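Local coordinates for vacuolar protein sorting-associated protein 29 (Entamoeba histolytica, PDB 5XCJ) that binds metal ions through a metallophosphatase fold and, as a member of the VPS29 family, probably serves retromer in protein transport, at residues G7-P12 with V34-N39; A16-V21 with S134-Y139; G38-K43 with A62-Q67; N70-I75 with G83-H88. The protein carries 1 engineered substitution. All coordinates share one frame; numbering follows the deposited sequence.

Interaction 1 of 4, residues G7-P12 with V34-N39; sequences GDFHVP and VLCTGN
The F9 ring meets C36 at its edge: SG lies in the ring plane beside CE2, with F9 CE2 to C36 SG at 3.7 Å, a sulfur-aromatic contact. The backbone O of N39 also lies near that plane, 3.4 Å from F9 CB. The carboxylate of D8 and the amide of N39 are turned 52° apart, and the bond between them, N39 ND2 to D8 OD1 at 3.2 Å, is bent and weak. D8 OD1 has a stronger partner in H86, D8 OD2 accepts from the backbone N of H115, and N39 OD1 is taken by the backbone N of F63. With its SG anti to its own backbone N (chi1 -178°), C36 faces F9 and also accepts from G38 N. T37 OG1 comes within 3.1 Å of G7 CA, close packing against a residue that has no side chain. Two backbone bonds join the loops, D8 N to G38 O at 3.1 Å and H10 N to N39 O at 2.9 Å. One water links D8 OD2 with T37 OG1, another H10 O with N39 ND2. Loops leaving the C-terminal ends of adjacent parallel strands thus carry metal ligands side by side, as in calcineurin-like metallophosphatases: D8 serves both zinc sites and N39 the first, although this chain holds no zinc.

Interaction 2 of 4, residues A16-V21 with S134-Y139; sequences AAIPQV and SATGAY
T136 sets its OG1 between its own backbone N and carbonyl carbon (chi1 60°), which turns OG1 to A16 and CG2 to I18. I18 answers with CG1 anti to its carbonyl carbon (chi1 -54°), and the two side chains cross at an angle, I18 CG1 to T136 CG2 being 3.6 Å. The same T136 methyl rests on the peptide link between A17 and I18, with CG2 3.5 Å from I18 N. On the other branch T136 OG1 sits 3.3 Å from A16 CB, but its polar partner is the carbonyl O of F9. The A16 methyl also faces that of A138, CB to CB at 4.4 Å, a looser contact. P19 brings its ring CD to 3.5 Å from A135 O, a carbonyl oxygen that is buried here and finds no polar partner in the model. A water donates to A17 O; its distance to T136 O is too short to be trusted. The shape of 134-139 is fixed from within: a type I turn closes from G137 N to S134 O at 3.1 Å, and A138 N gives a nearly straight bond to S134 OG at 3.0 Å. P19 occupies the N-cap position of helix 20-28, so the contact sets the approach to that helix against the loop between strands 127-131 and 149-156. Backbone bonds from S134 to S149 and from A135 to G7 tie the loop in further, while I18 and A135 both pack on F9.

Interaction 3 of 4, residues G38-K43 with A62-Q67; sequences GNLCGK and AFDEMQ. Engineered in segment 62-67: A62 (natural residue Asp).
D64 reaches the backbone of N39 and L40 with its carboxylate. From CB the chain turns CG beside its own backbone N (chi1 -80°), bringing D64 CG to 3.2 Å from N39 N. At the tip the two oxygens divide the work. D64 OD1 receives L40 N at 2.8 Å through its syn lone pair, and D64 OD2 receives N39 N at 2.6 Å from above the carboxylate plane. D64 OD2 also accepts from the backbone N of G61 and lies 3.3 Å from G38 CA, where a glycine leaves it room. One buried carboxylate is therefore gripped by three backbone N-H groups, which would help to stabilise its negative charge. The N39 amide works in the reverse direction: its OD1 accepts F63 N at 3.1 Å in a nearly straight bond (165°). N39 ND2 approaches the F63 ring obliquely, 3.4 Å from CE2, with amide and ring planes 20° apart. A62 lays its CB over one face of that same ring. Farther along, L40 CD1 meets M66 CE at 3.9 Å, the two chains crossing and M66 bending back near its end. A62 is an engineered residue; the natural Asp at this position belongs, like N39, to the first zinc site, and here CB is all that remains of that side chain. Residues 61-64, Gly-Asp-Phe-Asp in the natural sequence, probably correspond to the Gly-Asn-His-Asp/Glu motif of metallophosphatases; here its last residue, D64, holds the backbone of the neighbouring loop that carries N39.

Interaction 4 of 4, residues N70-I75 with G83-H88; sequences NETEVI and GLMHGH
Backbone bonds come first: E73 and L84 form an antiparallel hydrogen-bonded pair, E73 N to L84 O at 2.9 Å and L84 N to E73 O at 2.7 Å. The short strands 72-75 and 83-85 run 156° apart. A CA-H...O contact adds to the pairing, T72 CA to L84 O at 3.2 Å, and V74 with G83 follows as a non-hydrogen-bonded pair. Where the strands separate, a water takes over: it donates to E71 O at 2.6 Å and accepts from H86 N at 3.0 Å. One side chain also packs on backbone here, M85 CB coming within 3.4 Å of E71 O. Between side chains, T72 and M85 lie alongside each other and point the same way, but the contact of their methyl groups is doubtful. E73 and L84 point to the other face of the sheet. Polar side-chain bonds shape each segment separately. N70 ND2 reaches E73 OE2 at 3.0 Å from above its carboxylate plane, holding the glutamate back over its own segment. H86 holds CG anti to its backbone N (chi1 -176°), which carries its ring away from strand 72-75; H86 ND1 and H88 ND1 meet at 3.0 Å, and either could donate. E71 OE2, bonded to Q89, stands obliquely to the H88 ring; any electrostatic pull would depend on whether that histidine is protonated. The whole is a beta hairpin at the edge of the five-stranded sheet, and its second strand leads into the 86-88 loop beside the zinc sites of the metallophosphatase fold, where H86 NE2 bonds to the metal ligand D8.

How the interactions relate
Interactions 1, 3 and 4 meet around the two zinc sites, which hold no metal in this chain. Interactions 1 and 3 share G38 and N39, and P12 CD packs 3.4 Å from F63 CG between them. Interaction 4 joins through H86, whose NE2 is 2.7 Å from D8 OD1, a probable hydrogen bond that may help to position this metal ligand. Interaction 2 is bonded to the 7-12 loop: S134 OG lies 2.6 Å from D8 O and T136 OG1 2.9 Å from F9 O, both probable hydrogen bonds. Interactions 2 and 4 do not touch; their centres are about 21 Å apart, on opposite sides of the chain's centre, with interaction 1 bonded to each.

Interaction 1 of 4, residues G7-P12 with V34-N39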
loop_
_atom_site.group_PDB
_atom_site.type_symbol
_atom_site.label_atom_id
_atom_site.label_comp_id
_atom_site.label_asym_id
_atom_site.label_seq_id
_atom_site.Cartn_x
_atom_site.Cartn_y
_atom_site.Cartn_z
ATOM N N GLY A 7 -1.957 2.313 3.071
ATOM C CA GLY A 7 -3.380 2.030 3.030
ATOM C C GLY A 7 -3.968 1.341 4.250
ATOM O O GLY A 7 -3.299 1.164 5.263
ATOM N N ASP A 8 -5.235 0.951 4.128
ATOM C CA ASP A 8 -5.962 0.252 5.188
ATOM C C ASP A 8 -5.957 1.003 6.515
ATOM O O ASP A 8 -5.699 0.438 7.565
ATOM C CB ASP A 8 -5.468 -1.180 5.348
ATOM C CG ASP A 8 -6.032 -2.101 4.292
ATOM O OD1 ASP A 8 -7.195 -1.901 3.916
ATOM O OD2 ASP A 8 -5.310 -3.003 3.834
ATOM N N PHE A 9 -6.195 2.304 6.429
ATOM C CA PHE A 9 -6.227 3.174 7.597
ATOM C C PHE A 9 -7.348 2.934 8.602
ATOM O O PHE A 9 -7.131 2.985 9.805
ATOM C CB PHE A 9 -6.316 4.638 7.161
ATOM C CG PHE A 9 -5.136 5.116 6.377
ATOM C CD1 PHE A 9 -3.980 5.515 7.019
ATOM C CD2 PHE A 9 -5.187 5.178 4.997
ATOM C CE1 PHE A 9 -2.897 5.965 6.299
ATOM C CE2 PHE A 9 -4.106 5.622 4.269
ATOM C CZ PHE A 9 -2.960 6.017 4.924
ATOM N N HIS A 10 -8.548 2.693 8.098
ATOM C CA HIS A 10 -9.713 2.580 8.961
ATOM C C HIS A 10 -10.629 1.380 8.766
ATOM O O HIS A 10 -10.796 0.868 7.664
ATOM C CB HIS A 10 -10.552 3.854 8.775
ATOM C CG HIS A 10 -11.422 4.200 9.944
ATOM N ND1 HIS A 10 -10.929 4.766 11.100
ATOM C CD2 HIS A 10 -12.757 4.085 10.123
ATOM C CE1 HIS A 10 -11.923 4.969 11.946
ATOM N NE2 HIS A 10 -13.041 4.563 11.380
ATOM N N VAL A 11 -11.231 0.976 9.875
ATOM C CA VAL A 11 -12.221 -0.085 9.933
ATOM C C VAL A 11 -13.436 0.572 10.603
ATOM O O VAL A 11 -13.286 1.286 11.590
ATOM C CB VAL A 11 -11.731 -1.294 10.741
ATOM C CG1 VAL A 11 -12.884 -2.236 11.043
ATOM C CG2 VAL A 11 -10.629 -2.023 9.984
ATOM N N PRO A 12 -14.634 0.339 10.069
ATOM C CA PRO A 12 -15.832 0.989 10.620
ATOM C C PRO A 12 -16.033 0.622 12.073
ATOM O O PRO A 12 -15.883 -0.540 12.433
ATOM C CB PRO A 12 -16.961 0.398 9.782
ATOM C CG PRO A 12 -16.312 0.012 8.498
ATOM C CD PRO A 12 -14.952 -0.477 8.885
ATOM N N VAL A 34 2.329 8.840 -4.240
ATOM C CA VAL A 34 1.698 8.087 -3.178
ATOM C C VAL A 34 0.679 7.125 -3.789
ATOM O O VAL A 34 -0.182 7.539 -4.558
ATOM C CB VAL A 34 0.966 9.010 -2.183
ATOM C CG1 VAL A 34 -0.038 8.225 -1.365
ATOM C CG2 VAL A 34 1.952 9.737 -1.281
ATOM N N LEU A 35 0.813 5.841 -3.484
ATOM C CA LEU A 35 -0.131 4.842 -3.962
ATOM C C LEU A 35 -0.849 4.323 -2.725
ATOM O O LEU A 35 -0.259 3.641 -1.898
ATOM C CB LEU A 35 0.591 3.720 -4.704
ATOM C CG LEU A 35 1.434 4.199 -5.888
ATOM C CD1 LEU A 35 1.960 3.035 -6.709
ATOM C CD2 LEU A 35 0.668 5.188 -6.751
ATOM N N CYS A 36 -2.126 4.644 -2.616
ATOM C CA CYS A 36 -2.914 4.255 -1.464
ATOM C C CYS A 36 -3.945 3.196 -1.820
ATOM O O CYS A 36 -4.731 3.365 -2.746
ATOM C CB CYS A 36 -3.596 5.481 -0.865
ATOM S SG CYS A 36 -4.570 5.147 0.614
ATOM N N THR A 37 -3.966 2.129 -1.034
ATOM C CA THR A 37 -4.884 1.011 -1.239
ATOM C C THR A 37 -6.346 1.270 -0.864
ATOM O O THR A 37 -7.209 0.460 -1.174
ATOM C CB THR A 37 -4.394 -0.278 -0.563
ATOM O OG1 THR A 37 -4.165 -0.043 0.827
ATOM C CG2 THR A 37 -3.115 -0.769 -1.225
ATOM N N GLY A 38 -6.631 2.394 -0.218
ATOM C CA GLY A 38 -8.002 2.678 0.182
ATOM C C GLY A 38 -8.253 2.550 1.674
ATOM O O GLY A 38 -7.313 2.497 2.455
ATOM N N ASN A 39 -9.532 2.463 2.041
ATOM C CA ASN A 39 -9.948 2.376 3.428
ATOM C C ASN A 39 -9.446 3.554 4.274
ATOM O O ASN A 39 -8.799 3.378 5.297
ATOM C CB ASN A 39 -9.580 1.027 4.044
ATOM C CG ASN A 39 -10.597 -0.052 3.714
ATOM O OD1 ASN A 39 -11.582 0.208 3.033
ATOM N ND2 ASN A 39 -10.357 -1.260 4.191
HETATM O O HOH W 1 -2.953 -2.210 2.762
HETATM O O HOH W 2 -8.448 -1.086 6.757
#

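Interaction 2 of 4, residues A16-V21 with S134-Y139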
loop_
_atom_site.group_PDB
_atom_site.type_symbol
_atom_site.label_atom_id
_atom_site.label_comp_id
_atom_site.label_asym_id
_atom_site.label_seq_id
_atom_site.Cartn_x
_atom_site.Cartn_y
_atom_site.Cartn_z
ATOM N N ALA A 16 -8.441 4.054 14.869
ATOM C CA ALA A 16 -7.018 3.807 14.688
ATOM C C ALA A 16 -6.290 5.085 14.292
ATOM O O ALA A 16 -6.791 5.870 13.497
ATOM C CB ALA A 16 -6.790 2.729 13.643
ATOM N N ALA A 17 -5.094 5.278 14.830
ATOM C CA ALA A 17 -4.310 6.457 14.505
ATOM C C ALA A 17 -2.960 6.076 13.914
ATOM O O ALA A 17 -2.339 5.120 14.360
ATOM C CB ALA A 17 -4.117 7.323 15.731
ATOM N N ILE A 18 -2.531 6.803 12.893
ATOM C CA ILE A 18 -1.234 6.543 12.294
ATOM C C ILE A 18 -0.188 6.926 13.327
ATOM O O ILE A 18 -0.260 7.998 13.910
ATOM C CB ILE A 18 -1.000 7.399 11.044
ATOM C CG1 ILE A 18 -2.152 7.229 10.053
ATOM C CG2 ILE A 18 0.332 7.041 10.404
ATOM C CD1 ILE A 18 -2.125 8.219 8.913
ATOM N N PRO A 19 0.804 6.070 13.532
ATOM C CA PRO A 19 1.825 6.374 14.533
ATOM C C PRO A 19 2.552 7.660 14.163
ATOM O O PRO A 19 2.831 7.910 12.999
ATOM C CB PRO A 19 2.767 5.175 14.442
ATOM C CG PRO A 19 1.905 4.064 13.956
ATOM C CD PRO A 19 0.935 4.701 13.009
ATOM N N GLN A 20 2.862 8.472 15.165
ATOM C CA GLN A 20 3.514 9.749 14.931
ATOM C C GLN A 20 4.866 9.582 14.259
ATOM O O GLN A 20 5.233 10.384 13.417
ATOM C CB GLN A 20 3.641 10.572 16.212
ATOM C CG GLN A 20 3.995 12.024 15.962
ATOM C CD GLN A 20 3.042 12.710 15.004
ATOM O OE1 GLN A 20 1.826 12.603 15.140
ATOM N NE2 GLN A 20 3.590 13.416 14.031
ATOM N N VAL A 21 5.574 8.510 14.597
ATOM C CA VAL A 21 6.890 8.266 14.028
ATOM C C VAL A 21 6.795 8.122 12.519
ATOM O O VAL A 21 7.633 8.643 11.798
ATOM C CB VAL A 21 7.592 7.038 14.649
ATOM C CG1 VAL A 21 8.155 7.390 16.014
ATOM C CG2 VAL A 21 6.649 5.853 14.751
ATOM N N SER A 134 -1.490 -2.505 7.010
ATOM C CA SER A 134 -2.312 -1.405 7.470
ATOM C C SER A 134 -1.402 -0.382 8.127
ATOM O O SER A 134 -0.630 -0.708 9.022
ATOM C CB SER A 134 -3.371 -1.882 8.460
ATOM O OG SER A 134 -3.992 -0.785 9.093
ATOM N N ALA A 135 -1.543 0.866 7.707
ATOM C CA ALA A 135 -0.727 1.965 8.211
ATOM C C ALA A 135 -0.902 2.161 9.704
ATOM O O ALA A 135 0.031 2.528 10.401
ATOM C CB ALA A 135 -1.053 3.251 7.473
ATOM N N THR A 136 -2.117 1.947 10.180
ATOM C CA THR A 136 -2.434 2.113 11.587
ATOM C C THR A 136 -2.471 0.806 12.365
ATOM O O THR A 136 -2.735 0.802 13.557
ATOM C CB THR A 136 -3.803 2.784 11.729
ATOM O OG1 THR A 136 -4.790 1.965 11.097
ATOM C CG2 THR A 136 -3.789 4.144 11.067
ATOM N N GLY A 137 -2.160 -0.302 11.704
ATOM C CA GLY A 137 -2.238 -1.596 12.354
ATOM C C GLY A 137 -3.663 -1.882 12.809
ATOM O O GLY A 137 -3.898 -2.416 13.879
ATOM N N ALA A 138 -4.607 -1.551 11.934
ATOM C CA ALA A 138 -6.041 -1.700 12.189
ATOM C C ALA A 138 -6.518 -3.148 12.274
ATOM O O ALA A 138 -5.907 -4.049 11.724
ATOM C CB ALA A 138 -6.841 -0.941 11.146
ATOM N N TYR A 139 -7.639 -3.344 12.955
ATOM C CA TYR A 139 -8.189 -4.671 13.156
ATOM C C TYR A 139 -8.541 -5.376 11.844
ATOM O O TYR A 139 -9.093 -4.769 10.936
ATOM C CB TYR A 139 -9.439 -4.575 14.054
ATOM C CG TYR A 139 -10.346 -5.776 13.962
ATOM C CD1 TYR A 139 -10.120 -6.894 14.741
ATOM C CD2 TYR A 139 -11.385 -5.819 13.048
ATOM C CE1 TYR A 139 -10.923 -8.007 14.644
ATOM C CE2 TYR A 139 -12.196 -6.927 12.942
ATOM C CZ TYR A 139 -11.958 -8.019 13.740
ATOM O OH TYR A 139 -12.755 -9.129 13.642
HETATM O O HOH W 3 -1.752 2.208 15.285
#

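Interaction 3 of 4, residues G38-K43 with A62-Q67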
loop_
_atom_site.group_PDB
_atom_site.type_symbol
_atom_site.label_atom_id
_atom_site.label_comp_id
_atom_site.label_asym_id
_atom_site.label_seq_id
_atom_site.Cartn_x
_atom_site.Cartn_y
_atom_site.Cartn_z
ATOM N N GLY A 38 -6.631 2.394 -0.218
ATOM C CA GLY A 38 -8.002 2.678 0.182
ATOM C C GLY A 38 -8.253 2.550 1.674
ATOM O O GLY A 38 -7.313 2.497 2.455
ATOM N N ASN A 39 -9.532 2.463 2.041
ATOM C CA ASN A 39 -9.948 2.376 3.428
ATOM C C ASN A 39 -9.446 3.554 4.274
ATOM O O ASN A 39 -8.799 3.378 5.297
ATOM C CB ASN A 39 -9.580 1.027 4.044
ATOM C CG ASN A 39 -10.597 -0.052 3.714
ATOM O OD1 ASN A 39 -11.582 0.208 3.033
ATOM N ND2 ASN A 39 -10.357 -1.260 4.191
ATOM N N LEU A 40 -9.735 4.756 3.792
ATOM C CA LEU A 40 -9.367 5.987 4.477
ATOM C C LEU A 40 -10.266 6.264 5.677
ATOM O O LEU A 40 -11.421 5.864 5.701
ATOM C CB LEU A 40 -9.433 7.178 3.518
ATOM C CG LEU A 40 -8.683 7.081 2.195
ATOM C CD1 LEU A 40 -8.940 8.322 1.358
ATOM C CD2 LEU A 40 -7.195 6.894 2.434
ATOM N N CYS A 41 -9.714 6.914 6.690
ATOM C CA CYS A 41 -10.492 7.285 7.859
ATOM C C CYS A 41 -11.558 8.302 7.453
ATOM O O CYS A 41 -12.668 8.310 7.973
ATOM C CB CYS A 41 -9.598 7.844 8.961
ATOM S SG CYS A 41 -8.636 6.597 9.841
ATOM N N GLY A 42 -11.207 9.145 6.489
ATOM C CA GLY A 42 -12.094 10.186 6.020
ATOM C C GLY A 42 -11.303 11.230 5.267
ATOM O O GLY A 42 -10.270 10.941 4.670
ATOM N N LYS A 43 -11.797 12.459 5.274
ATOM C CA LYS A 43 -11.118 13.541 4.576
ATOM C C LYS A 43 -9.780 13.882 5.229
ATOM O O LYS A 43 -8.863 14.338 4.561
ATOM C CB LYS A 43 -12.007 14.777 4.499
ATOM C CG LYS A 43 -11.553 15.925 5.379
ATOM C CD LYS A 43 -10.750 16.939 4.591
ATOM C CE LYS A 43 -10.796 18.306 5.249
ATOM N NZ LYS A 43 -10.329 19.385 4.341
ATOM N N ALA A 62 -13.026 -1.368 0.848
ATOM C CA ALA A 62 -14.250 -2.048 1.224
ATOM C C ALA A 62 -15.216 -1.089 1.915
ATOM O O ALA A 62 -16.408 -1.132 1.669
ATOM C CB ALA A 62 -13.949 -3.243 2.114
ATOM N N PHE A 63 -14.687 -0.238 2.789
ATOM C CA PHE A 63 -15.504 0.726 3.527
ATOM C C PHE A 63 -15.464 2.178 3.036
ATOM O O PHE A 63 -16.095 3.044 3.629
ATOM C CB PHE A 63 -15.149 0.677 5.009
ATOM C CG PHE A 63 -14.699 -0.668 5.476
ATOM C CD1 PHE A 63 -15.598 -1.706 5.583
ATOM C CD2 PHE A 63 -13.377 -0.897 5.803
ATOM C CE1 PHE A 63 -15.190 -2.953 6.014
ATOM C CE2 PHE A 63 -12.964 -2.137 6.231
ATOM C CZ PHE A 63 -13.871 -3.170 6.335
ATOM N N ASP A 64 -14.707 2.450 1.979
ATOM C CA ASP A 64 -14.606 3.813 1.471
ATOM C C ASP A 64 -15.915 4.341 0.897
ATOM O O ASP A 64 -16.624 3.637 0.185
ATOM C CB ASP A 64 -13.511 3.918 0.416
ATOM C CG ASP A 64 -12.130 4.030 1.022
ATOM O OD1 ASP A 64 -12.020 4.524 2.163
ATOM O OD2 ASP A 64 -11.162 3.627 0.348
ATOM N N GLU A 65 -16.245 5.571 1.257
ATOM C CA GLU A 65 -17.438 6.229 0.753
ATOM C C GLU A 65 -17.107 7.476 -0.072
ATOM O O GLU A 65 -18.006 8.150 -0.565
ATOM C CB GLU A 65 -18.372 6.576 1.899
ATOM N N MET A 66 -15.821 7.789 -0.205
ATOM C CA MET A 66 -15.410 8.965 -0.960
ATOM C C MET A 66 -15.805 8.820 -2.424
ATOM O O MET A 66 -15.559 7.794 -3.038
ATOM C CB MET A 66 -13.901 9.191 -0.826
ATOM C CG MET A 66 -13.309 10.116 -1.876
ATOM S SD MET A 66 -11.671 10.731 -1.441
ATOM C CE MET A 66 -11.777 10.739 0.345
ATOM N N GLN A 67 -16.462 9.848 -2.949
ATOM C CA GLN A 67 -16.930 9.875 -4.332
ATOM C C GLN A 67 -15.810 9.996 -5.360
ATOM O O GLN A 67 -14.824 10.680 -5.127
ATOM C CB GLN A 67 -17.937 10.999 -4.522
#

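Interaction 4 of 4, residues N70-I75 with G83-H88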
loop_
_atom_site.group_PDB
_atom_site.type_symbol
_atom_site.label_atom_id
_atom_site.label_comp_id
_atom_site.label_asym_id
_atom_site.label_seq_id
_atom_site.Cartn_x
_atom_site.Cartn_y
_atom_site.Cartn_z
ATOM N N ASN A 70 -11.909 5.196 -8.037
ATOM C CA ASN A 70 -11.891 4.043 -8.921
ATOM C C ASN A 70 -11.454 2.788 -8.174
ATOM O O ASN A 70 -10.681 2.859 -7.230
ATOM C CB ASN A 70 -10.964 4.289 -10.105
ATOM C CG ASN A 70 -11.587 5.179 -11.154
ATOM O OD1 ASN A 70 -12.807 5.303 -11.237
ATOM N ND2 ASN A 70 -10.751 5.804 -11.964
ATOM N N GLU A 71 -11.998 1.649 -8.574
ATOM C CA GLU A 71 -11.642 0.371 -7.977
ATOM C C GLU A 71 -10.194 -0.034 -8.270
ATOM O O GLU A 71 -9.525 -0.617 -7.429
ATOM C CB GLU A 71 -12.624 -0.723 -8.393
ATOM C CG GLU A 71 -14.059 -0.398 -8.017
ATOM C CD GLU A 71 -14.686 -1.417 -7.087
ATOM O OE1 GLU A 71 -15.897 -1.636 -7.203
ATOM O OE2 GLU A 71 -13.987 -1.991 -6.241
ATOM N N THR A 72 -9.739 0.251 -9.485
ATOM C CA THR A 72 -8.372 -0.071 -9.889
ATOM C C THR A 72 -7.684 1.099 -10.586
ATOM O O THR A 72 -8.325 1.899 -11.251
ATOM C CB THR A 72 -8.322 -1.301 -10.823
ATOM O OG1 THR A 72 -8.760 -0.932 -12.133
ATOM C CG2 THR A 72 -9.197 -2.424 -10.295
ATOM N N GLU A 73 -6.372 1.205 -10.407
ATOM C CA GLU A 73 -5.597 2.263 -11.039
ATOM C C GLU A 73 -4.266 1.721 -11.543
ATOM O O GLU A 73 -3.675 0.863 -10.901
ATOM C CB GLU A 73 -5.360 3.409 -10.060
ATOM C CG GLU A 73 -6.632 4.107 -9.619
ATOM C CD GLU A 73 -7.196 5.007 -10.698
ATOM O OE1 GLU A 73 -6.629 5.033 -11.804
ATOM O OE2 GLU A 73 -8.204 5.691 -10.441
ATOM N N VAL A 74 -3.830 2.201 -12.706
ATOM C CA VAL A 74 -2.560 1.790 -13.302
ATOM C C VAL A 74 -1.670 3.009 -13.518
ATOM O O VAL A 74 -2.052 3.952 -14.199
ATOM C CB VAL A 74 -2.776 1.071 -14.641
ATOM C CG1 VAL A 74 -1.445 0.692 -15.264
ATOM C CG2 VAL A 74 -3.653 -0.153 -14.451
ATOM N N ILE A 75 -0.492 2.984 -12.907
ATOM C CA ILE A 75 0.473 4.075 -13.002
ATOM C C ILE A 75 1.831 3.570 -13.466
ATOM O O ILE A 75 2.325 2.577 -12.948
ATOM C CB ILE A 75 0.671 4.770 -11.645
ATOM C CG1 ILE A 75 -0.614 5.480 -11.212
ATOM C CG2 ILE A 75 1.850 5.724 -11.715
ATOM C CD1 ILE A 75 -0.608 5.970 -9.782
ATOM N N GLY A 83 -0.082 -1.652 -10.906
ATOM C CA GLY A 83 -1.501 -1.888 -10.744
ATOM C C GLY A 83 -1.860 -1.721 -9.285
ATOM O O GLY A 83 -1.173 -2.218 -8.401
ATOM N N LEU A 84 -2.926 -0.981 -9.030
ATOM C CA LEU A 84 -3.354 -0.734 -7.664
ATOM C C LEU A 84 -4.838 -0.979 -7.423
ATOM O O LEU A 84 -5.672 -0.508 -8.182
ATOM C CB LEU A 84 -2.999 0.705 -7.291
ATOM C CG LEU A 84 -3.510 1.280 -5.970
ATOM C CD1 LEU A 84 -2.644 0.785 -4.826
ATOM C CD2 LEU A 84 -3.522 2.797 -6.020
ATOM N N MET A 85 -5.133 -1.745 -6.386
ATOM C CA MET A 85 -6.501 -2.005 -5.959
ATOM C C MET A 85 -6.506 -2.410 -4.482
ATOM O O MET A 85 -5.493 -2.863 -3.960
ATOM C CB MET A 85 -7.206 -3.006 -6.876
ATOM C CG MET A 85 -7.167 -4.453 -6.436
ATOM S SD MET A 85 -8.260 -5.434 -7.477
ATOM C CE MET A 85 -9.566 -4.266 -7.803
ATOM N N HIS A 86 -7.639 -2.264 -3.808
ATOM C CA HIS A 86 -7.704 -2.592 -2.390
ATOM C C HIS A 86 -7.416 -4.061 -2.088
ATOM O O HIS A 86 -6.728 -4.374 -1.125
ATOM C CB HIS A 86 -9.029 -2.159 -1.765
ATOM C CG HIS A 86 -9.094 -2.396 -0.292
ATOM N ND1 HIS A 86 -9.977 -3.286 0.281
ATOM C CD2 HIS A 86 -8.377 -1.874 0.726
ATOM C CE1 HIS A 86 -9.799 -3.298 1.587
ATOM N NE2 HIS A 86 -8.835 -2.449 1.884
ATOM N N GLY A 87 -7.889 -4.956 -2.946
ATOM C CA GLY A 87 -7.662 -6.374 -2.763
ATOM C C GLY A 87 -8.757 -7.226 -2.142
ATOM O O GLY A 87 -8.621 -8.438 -2.077
ATOM N N HIS A 88 -9.833 -6.602 -1.678
ATOM C CA HIS A 88 -10.967 -7.352 -1.144
ATOM C C HIS A 88 -11.660 -8.139 -2.266
ATOM O O HIS A 88 -12.288 -9.158 -2.022
ATOM C CB HIS A 88 -11.953 -6.483 -0.354
ATOM C CG HIS A 88 -12.664 -5.456 -1.173
ATOM N ND1 HIS A 88 -12.055 -4.303 -1.617
ATOM C CD2 HIS A 88 -13.946 -5.391 -1.604
ATOM C CE1 HIS A 88 -12.928 -3.578 -2.287
ATOM N NE2 HIS A 88 -14.080 -4.219 -2.304
HETATM O O HOH W 4 -10.097 -1.020 -4.880
#